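Uncharacterized protein (Legionella longbeachae NSW150, PDB 4JZA) is a phosphoinositide phosphatase that probably removes the 3-phosphate from phosphatidylinositol 3-phosphate, probably acting on host lipid metabolism. Local coordinates at residues P71-T76 / A683-E688; L462-P467 / S533-I538. All coordinates share one frame; numbering follows the deposited sequence.

In the fold
The two contacts lie far apart in a long, single-chain molecule: their centres are about 58 Å from each other, their nearest atoms about 44 Å, and they fall on opposite sides of the chain's centre. Contact 1 joins the start of helix 74-87 to helix 676-702, at a segment of the phosphoinositide phosphatase C-terminal family region. Contact 2, nested along the chain inside the loop that contact 1 closes, ties the edge strand 462-465 of the nine-stranded mixed sheet to helix 524-542. It is the one with a link to the probable active site, since R556 ends a CX5R sequence, the P-loop signature of cysteine-based phosphatases, and the H466 carbonyl is weakly bonded to it.

Contact 1 (P71-T76 / A683-E688); sequences PLTKQT and ARQLGE
Q685 meets P71, L72, T73 and T76 with a single side chain, and it supplies more than half of the 192 Å² of surface buried between the two segments. Its CG is anti to its backbone N (chi1 -173°) and the chain stays extended beyond, which carries the terminal amide away from helix 676-702 and into the turn ahead of helix 74-87. The Q685 side chain crosses that of T76 at about a right angle.

The polar contacts gather round that amide. As modelled, Q685 NE2 stands 2.9 Å from T76 OG1 and 3.2 Å from T73 N, while Q685 OE1 lies 3.0 Å from P71 O. The amide has probably been built the wrong way round, so the bonding partner of each of its ends remains open, although the place of the group among these three backbone and hydroxyl atoms does not. A clearer bond lies within the turn. T73 is the N-cap of helix 74-87, and its OG1, with chi1 at 61°, points over the first turn to accept from T76 N at 2.9 Å and 162°.

Van der Waals contacts complete the fit. The methyl groups L72 CD2 and T73 CG2 both pack against the amide group of Q685, whichever way round it is turned. Both side chains meet the glutamine at an oblique angle.

L72 also packs on L681 and V682, about one turn earlier on helix 676-702, so the turn touches that helix at more than the glutamine. F794 of helix 794-817 touches P71, Q685 and L686, while R684 makes a weak, long ion pair with E83 farther along helix 74-87.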
ATOM      1  N   PRO A  71      22.104  16.783  -9.151  1.00 46.81           N
ATOM      2  CA  PRO A  71      22.120  17.422 -10.460  1.00 46.48           C
ATOM      3  C   PRO A  71      21.432  16.613 -11.574  1.00 47.19           C
ATOM      4  O   PRO A  71      21.627  16.892 -12.753  1.00 50.49           O
ATOM      5  CB  PRO A  71      23.619  17.509 -10.760  1.00 46.31           C
ATOM      6  CG  PRO A  71      24.140  16.218 -10.217  1.00 47.27           C
ATOM      7  CD  PRO A  71      23.363  16.036  -8.921  1.00 47.06           C
ATOM      8  N   LEU A  72      20.649  15.608 -11.235  1.00 48.15           N
ATOM      9  CA  LEU A  72      20.130  14.725 -12.234  1.00 46.63           C
ATOM     10  C   LEU A  72      18.750  15.220 -12.649  1.00 44.48           C
ATOM     11  O   LEU A  72      17.999  15.778 -11.839  1.00 41.02           O
ATOM     12  CB  LEU A  72      20.072  13.317 -11.683  1.00 50.67           C
ATOM     13  CG  LEU A  72      21.372  12.617 -11.280  1.00 52.10           C
ATOM     14  CD1 LEU A  72      21.059  11.235 -10.714  1.00 49.77           C
ATOM     15  CD2 LEU A  72      22.295  12.452 -12.473  1.00 55.13           C
ATOM     16  N   THR A  73      18.416  15.012 -13.915  1.00 44.58           N
ATOM     17  CA  THR A  73      17.158  15.474 -14.480  1.00 43.51           C
ATOM     18  C   THR A  73      16.170  14.321 -14.441  1.00 46.40           C
ATOM     19  O   THR A  73      16.541  13.112 -14.429  1.00 44.58           O
ATOM     20  CB  THR A  73      17.314  15.861 -15.964  1.00 46.69           C
ATOM     21  OG1 THR A  73      17.726  14.712 -16.734  1.00 46.56           O
ATOM     22  CG2 THR A  73      18.376  16.939 -16.132  1.00 46.79           C
ATOM     23  N   LYS A  74      14.900  14.698 -14.464  1.00 47.84           N
ATOM     24  CA  LYS A  74      13.835  13.762 -14.652  1.00 50.20           C
ATOM     25  C   LYS A  74      14.112  12.878 -15.865  1.00 49.81           C
ATOM     26  O   LYS A  74      13.942  11.662 -15.831  1.00 49.58           O
ATOM     27  CB  LYS A  74      12.524  14.500 -14.829  1.00 55.64           C
ATOM     28  CG  LYS A  74      12.039  15.190 -13.561  1.00 59.98           C
ATOM     29  CD  LYS A  74      10.642  15.751 -13.768  1.00 64.80           C
ATOM     30  CE  LYS A  74      10.357  16.891 -12.798  1.00 74.28           C
ATOM     31  NZ  LYS A  74       8.915  16.934 -12.423  1.00 77.71           N
ATOM     32  N   GLN A  75      14.565  13.476 -16.937  1.00 46.60           N
ATOM     33  CA  GLN A  75      14.755  12.679 -18.103  1.00 50.96           C
ATOM     34  C   GLN A  75      15.852  11.592 -17.877  1.00 48.63           C
ATOM     35  O   GLN A  75      15.699  10.428 -18.257  1.00 46.03           O
ATOM     36  CB  GLN A  75      14.968  13.623 -19.260  1.00 57.68           C
ATOM     37  CG  GLN A  75      15.678  13.066 -20.451  1.00 70.44           C
ATOM     38  CD  GLN A  75      16.417  14.168 -21.220  1.00 87.37           C
ATOM     39  OE1 GLN A  75      16.639  15.308 -20.724  1.00 77.79           O
ATOM     40  NE2 GLN A  75      16.829  13.821 -22.437  1.00 95.15           N
ATOM     41  N   THR A  76      16.934  11.926 -17.193  1.00 47.21           N
ATOM     42  CA  THR A  76      17.929  10.914 -16.905  1.00 42.67           C
ATOM     43  C   THR A  76      17.355   9.794 -16.018  1.00 42.17           C
ATOM     44  O   THR A  76      17.625   8.628 -16.294  1.00 38.89           O
ATOM     45  CB  THR A  76      19.163  11.500 -16.232  1.00 45.38           C
ATOM     46  OG1 THR A  76      19.869  12.374 -17.137  1.00 46.10           O
ATOM     47  CG2 THR A  76      20.092  10.378 -15.794  1.00 44.90           C
ATOM     48  N   ALA A 683      27.437  10.113 -15.164  1.00 39.38           N
ATOM     49  CA  ALA A 683      28.137   9.859 -16.404  1.00 42.66           C
ATOM     50  C   ALA A 683      27.164   9.661 -17.550  1.00 46.22           C
ATOM     51  O   ALA A 683      27.485   9.977 -18.682  1.00 48.26           O
ATOM     52  CB  ALA A 683      29.054   8.671 -16.284  1.00 41.68           C
ATOM     53  N   ARG A 684      26.013   9.084 -17.271  1.00 48.89           N
ATOM     54  CA  ARG A 684      25.054   8.809 -18.329  1.00 54.33           C
ATOM     55  C   ARG A 684      24.397  10.120 -18.764  1.00 50.76           C
ATOM     56  O   ARG A 684      24.234  10.365 -19.955  1.00 44.34           O
ATOM     57  CB  ARG A 684      24.041   7.715 -17.927  1.00 58.97           C
ATOM     58  CG  ARG A 684      24.355   6.372 -18.585  1.00 67.84           C
ATOM     59  CD  ARG A 684      24.472   5.198 -17.619  1.00 74.19           C
ATOM     60  NE  ARG A 684      23.245   4.415 -17.627  1.00 82.80           N
ATOM     61  CZ  ARG A 684      23.147   3.160 -17.209  1.00 82.73           C
ATOM     62  NH1 ARG A 684      24.198   2.506 -16.713  1.00 74.11           N
ATOM     63  NH2 ARG A 684      21.973   2.563 -17.280  1.00 91.04           N
ATOM     64  N   GLN A 685      24.090  10.983 -17.811  1.00 45.94           N
ATOM     65  CA  GLN A 685      23.633  12.320 -18.154  1.00 48.08           C
ATOM     66  C   GLN A 685      24.672  13.163 -18.953  1.00 49.67           C
ATOM     67  O   GLN A 685      24.295  13.876 -19.861  1.00 51.47           O
ATOM     68  CB  GLN A 685      23.195  13.070 -16.905  1.00 45.13           C
ATOM     69  CG  GLN A 685      22.550  14.385 -17.185  1.00 43.21           C
ATOM     70  CD  GLN A 685      21.831  14.939 -15.976  1.00 46.34           C
ATOM     71  OE1 GLN A 685      21.990  16.040 -15.643  1.00 46.16           O
ATOM     72  NE2 GLN A 685      21.180  14.181 -15.270  1.00 46.52           N
ATOM     73  N   LEU A 686      25.961  13.051 -18.650  1.00 48.24           N
ATOM     74  CA  LEU A 686      26.984  13.677 -19.490  1.00 45.48           C
ATOM     75  C   LEU A 686      26.909  13.190 -20.945  1.00 44.92           C
ATOM     76  O   LEU A 686      27.020  13.964 -21.891  1.00 48.82           O
ATOM     77  CB  LEU A 686      28.376  13.412 -18.914  1.00 43.33           C
ATOM     78  CG  LEU A 686      28.643  14.364 -17.750  1.00 43.81           C
ATOM     79  CD1 LEU A 686      29.748  13.890 -16.823  1.00 43.44           C
ATOM     80  CD2 LEU A 686      28.958  15.770 -18.243  1.00 43.50           C
ATOM     81  N   GLY A 687      26.732  11.894 -21.123  1.00 46.20           N
ATOM     82  CA  GLY A 687      26.617  11.308 -22.456  1.00 45.76           C
ATOM     83  C   GLY A 687      27.965  11.159 -23.109  1.00 45.41           C
ATOM     84  O   GLY A 687      28.970  11.693 -22.631  1.00 41.49           O
ATOM     85  N   GLU A 688      27.966  10.451 -24.230  1.00 46.54           N
ATOM     86  CA  GLU A 688      29.179  10.039 -24.884  1.00 51.15           C
ATOM     87  C   GLU A 688      30.040  11.239 -25.292  1.00 51.86           C
ATOM     88  O   GLU A 688      31.247  11.289 -25.064  1.00 49.69           O
ATOM     89  CB  GLU A 688      28.827   9.192 -26.101  1.00 58.93           C
ATOM     90  CG  GLU A 688      29.950   8.255 -26.525  1.00 72.32           C
ATOM     91  CD  GLU A 688      29.897   7.867 -28.011  1.00 82.40           C
ATOM     92  OE1 GLU A 688      30.854   7.236 -28.533  1.00 88.41           O
ATOM     93  OE2 GLU A 688      28.891   8.181 -28.674  1.00 87.60           O
TER

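Contact 2 (L462-P467 / S533-I538); sequences LQNNHP and SLEQLI
E535 OE1 is gripped by two donors, H466 NE2 across the contact and Q415 NE2 on strand 412-416. The bond from H466 NE2 to E535 OE1 is 2.8 Å long and nearly straight, with an N-H...O angle of 168°. The carboxylate faces the edge of the imidazole, with E535 CD in the plane of the ring, but the two groups are not coplanar: the NE2 atom reaches OE1 from above the carboxylate plane, 37° out of it. The second oxygen is close as well, E535 OE2 standing 2.9 Å from H466 NE2, and it is held by a hydrogen bond with Y508 OH of helix 501-513.

Strand 462-465 is the last of the mixed sheet, paired in parallel with 412-416, and H466 follows directly on its end. This His-carboxylate bond thus joins the end of the edge strand to helix 524-542. The two side chains approach from opposite directions, E535 extended beyond its CG and H466 with CG anti to the carbonyl carbon (chi1 -62°), which turns the ring toward the helix. At its other nitrogen the ring is anchored by a hydrogen bond between H466 ND1 and T477 OG1, and the two bonds together should restrain the rotation of the ring.

N464, two residues earlier on the strand, crosses E535 at a slant, its amide plane well turned from that of the carboxylate. N464 ND2 is near E535 OE2, at 3.4 Å, and makes a weak hydrogen bond to the carbonyl oxygen of D483. L487 of helix 482-492 touches both N464 and E535. Beyond the ring, the H466 carbonyl oxygen accepts a weak hydrogen bond from R556, the arginine of the CX5R sequence.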
ATOM      1  N   LEU A 462     -26.263  -8.078  12.003  1.00 54.85           N
ATOM      2  CA  LEU A 462     -25.656  -9.269  12.611  1.00 57.69           C
ATOM      3  C   LEU A 462     -24.139  -9.274  12.405  1.00 53.46           C
ATOM      4  O   LEU A 462     -23.637  -9.077  11.311  1.00 53.31           O
ATOM      5  CB  LEU A 462     -26.289 -10.545  12.054  1.00 60.73           C
ATOM      6  CG  LEU A 462     -27.768 -10.743  12.394  1.00 58.97           C
ATOM      7  CD1 LEU A 462     -28.377 -11.810  11.497  1.00 60.26           C
ATOM      8  CD2 LEU A 462     -27.862 -11.128  13.855  1.00 60.51           C
ATOM      9  N   GLN A 463     -23.420  -9.503  13.478  1.00 51.30           N
ATOM     10  CA  GLN A 463     -21.982  -9.508  13.445  1.00 50.55           C
ATOM     11  C   GLN A 463     -21.400 -10.853  13.766  1.00 51.39           C
ATOM     12  O   GLN A 463     -21.545 -11.313  14.864  1.00 58.77           O
ATOM     13  CB  GLN A 463     -21.438  -8.544  14.491  1.00 49.73           C
ATOM     14  CG  GLN A 463     -21.511  -7.132  14.009  1.00 51.68           C
ATOM     15  CD  GLN A 463     -21.139  -6.117  15.056  1.00 56.73           C
ATOM     16  OE1 GLN A 463     -21.987  -5.730  15.863  1.00 52.11           O
ATOM     17  NE2 GLN A 463     -19.881  -5.632  15.018  1.00 58.01           N
ATOM     18  N   ASN A 464     -20.659 -11.447  12.850  1.00 53.27           N
ATOM     19  CA  ASN A 464     -19.987 -12.696  13.154  1.00 52.91           C
ATOM     20  C   ASN A 464     -18.549 -12.580  12.768  1.00 46.67           C
ATOM     21  O   ASN A 464     -18.245 -12.117  11.704  1.00 46.81           O
ATOM     22  CB  ASN A 464     -20.670 -13.853  12.439  1.00 57.76           C
ATOM     23  CG  ASN A 464     -22.137 -14.002  12.849  1.00 65.05           C
ATOM     24  OD1 ASN A 464     -23.005 -13.206  12.468  1.00 67.38           O
ATOM     25  ND2 ASN A 464     -22.412 -15.011  13.660  1.00 72.80           N
ATOM     26  N   ASN A 465     -17.665 -12.947  13.681  1.00 48.77           N
ATOM     27  CA  ASN A 465     -16.241 -12.995  13.432  1.00 49.76           C
ATOM     28  C   ASN A 465     -15.680 -14.401  13.609  1.00 51.56           C
ATOM     29  O   ASN A 465     -15.990 -15.047  14.597  1.00 50.00           O
ATOM     30  CB  ASN A 465     -15.490 -12.100  14.391  1.00 47.89           C
ATOM     31  CG  ASN A 465     -14.038 -12.071  14.072  1.00 47.66           C
ATOM     32  OD1 ASN A 465     -13.208 -12.557  14.830  1.00 51.13           O
ATOM     33  ND2 ASN A 465     -13.727 -11.581  12.901  1.00 46.72           N
ATOM     34  N   HIS A 466     -14.823 -14.837  12.678  1.00 51.16           N
ATOM     35  CA  HIS A 466     -14.257 -16.177  12.702  1.00 48.67           C
ATOM     36  C   HIS A 466     -12.776 -16.153  12.721  1.00 47.90           C
ATOM     37  O   HIS A 466     -12.118 -16.019  11.681  1.00 47.24           O
ATOM     38  CB  HIS A 466     -14.745 -16.980  11.534  1.00 52.53           C
ATOM     39  CG  HIS A 466     -16.220 -17.163  11.559  1.00 53.21           C
ATOM     40  ND1 HIS A 466     -16.850 -17.890  12.539  1.00 49.50           N
ATOM     41  CD2 HIS A 466     -17.187 -16.647  10.777  1.00 53.28           C
ATOM     42  CE1 HIS A 466     -18.148 -17.847  12.331  1.00 56.66           C
ATOM     43  NE2 HIS A 466     -18.377 -17.104  11.261  1.00 57.27           N
ATOM     44  N   PRO A 467     -12.233 -16.255  13.929  1.00 45.13           N
ATOM     45  CA  PRO A 467     -10.810 -16.225  14.058  1.00 44.84           C
ATOM     46  C   PRO A 467     -10.334 -17.582  13.685  1.00 43.34           C
ATOM     47  O   PRO A 467     -11.095 -18.519  13.763  1.00 42.80           O
ATOM     48  CB  PRO A 467     -10.603 -15.928  15.545  1.00 45.75           C
ATOM     49  CG  PRO A 467     -11.828 -16.419  16.221  1.00 43.57           C
ATOM     50  CD  PRO A 467     -12.922 -16.235  15.229  1.00 44.52           C
ATOM     51  N   SER A 533     -19.468 -20.349   5.705  1.00 46.09           N
ATOM     52  CA  SER A 533     -20.302 -20.579   4.522  1.00 44.54           C
ATOM     53  C   SER A 533     -21.751 -20.714   4.919  1.00 46.48           C
ATOM     54  O   SER A 533     -22.623 -20.204   4.219  1.00 50.92           O
ATOM     55  CB  SER A 533     -19.859 -21.811   3.719  1.00 43.07           C
ATOM     56  OG  SER A 533     -18.721 -21.560   2.910  1.00 41.59           O
ATOM     57  N   LEU A 534     -22.025 -21.388   6.036  1.00 48.23           N
ATOM     58  CA  LEU A 534     -23.435 -21.637   6.449  1.00 48.22           C
ATOM     59  C   LEU A 534     -24.117 -20.317   6.844  1.00 47.95           C
ATOM     60  O   LEU A 534     -25.185 -20.037   6.362  1.00 48.50           O
ATOM     61  CB  LEU A 534     -23.538 -22.701   7.560  1.00 47.04           C
ATOM     62  CG  LEU A 534     -23.220 -24.119   7.065  1.00 47.53           C
ATOM     63  CD1 LEU A 534     -23.019 -25.042   8.240  1.00 46.89           C
ATOM     64  CD2 LEU A 534     -24.270 -24.695   6.132  1.00 49.01           C
ATOM     65  N   GLU A 535     -23.440 -19.482   7.630  1.00 49.21           N
ATOM     66  CA  GLU A 535     -23.906 -18.151   7.913  1.00 49.78           C
ATOM     67  C   GLU A 535     -24.293 -17.421   6.645  1.00 50.79           C
ATOM     68  O   GLU A 535     -25.331 -16.766   6.627  1.00 53.62           O
ATOM     69  CB  GLU A 535     -22.850 -17.348   8.628  1.00 49.27           C
ATOM     70  CG  GLU A 535     -22.581 -17.860  10.019  1.00 53.17           C
ATOM     71  CD  GLU A 535     -21.420 -17.158  10.728  1.00 57.58           C
ATOM     72  OE1 GLU A 535     -20.792 -16.184  10.197  1.00 55.93           O
ATOM     73  OE2 GLU A 535     -21.135 -17.615  11.856  1.00 59.21           O
ATOM     74  N   GLN A 536     -23.484 -17.524   5.589  1.00 48.81           N
ATOM     75  CA  GLN A 536     -23.792 -16.792   4.352  1.00 46.31           C
ATOM     76  C   GLN A 536     -24.956 -17.436   3.682  1.00 44.12           C
ATOM     77  O   GLN A 536     -25.771 -16.757   3.082  1.00 45.87           O
ATOM     78  CB  GLN A 536     -22.646 -16.775   3.353  1.00 45.61           C
ATOM     79  CG  GLN A 536     -21.416 -16.050   3.825  1.00 48.04           C
ATOM     80  CD  GLN A 536     -21.514 -14.584   3.687  1.00 50.24           C
ATOM     81  OE1 GLN A 536     -22.467 -14.077   3.098  1.00 55.80           O
ATOM     82  NE2 GLN A 536     -20.525 -13.868   4.233  1.00 49.59           N
ATOM     83  N   LEU A 537     -25.014 -18.752   3.730  1.00 43.94           N
ATOM     84  CA  LEU A 537     -26.096 -19.461   3.057  1.00 44.62           C
ATOM     85  C   LEU A 537     -27.415 -19.194   3.784  1.00 47.39           C
ATOM     86  O   LEU A 537     -28.453 -19.030   3.154  1.00 53.27           O
ATOM     87  CB  LEU A 537     -25.801 -20.945   2.974  1.00 42.44           C
ATOM     88  CG  LEU A 537     -24.740 -21.327   1.918  1.00 41.83           C
ATOM     89  CD1 LEU A 537     -24.382 -22.783   2.128  1.00 39.32           C
ATOM     90  CD2 LEU A 537     -25.108 -21.096   0.441  1.00 40.49           C
ATOM     91  N   ILE A 538     -27.363 -19.096   5.103  1.00 43.97           N
ATOM     92  CA  ILE A 538     -28.525 -18.731   5.869  1.00 43.08           C
ATOM     93  C   ILE A 538     -29.045 -17.370   5.458  1.00 46.00           C
ATOM     94  O   ILE A 538     -30.207 -17.242   5.082  1.00 50.86           O
ATOM     95  CB  ILE A 538     -28.232 -18.801   7.377  1.00 43.27           C
ATOM     96  CG1 ILE A 538     -28.124 -20.275   7.795  1.00 44.35           C
ATOM     97  CG2 ILE A 538     -29.342 -18.162   8.200  1.00 45.56           C
ATOM     98  CD1 ILE A 538     -27.326 -20.492   9.076  1.00 45.70           C
TER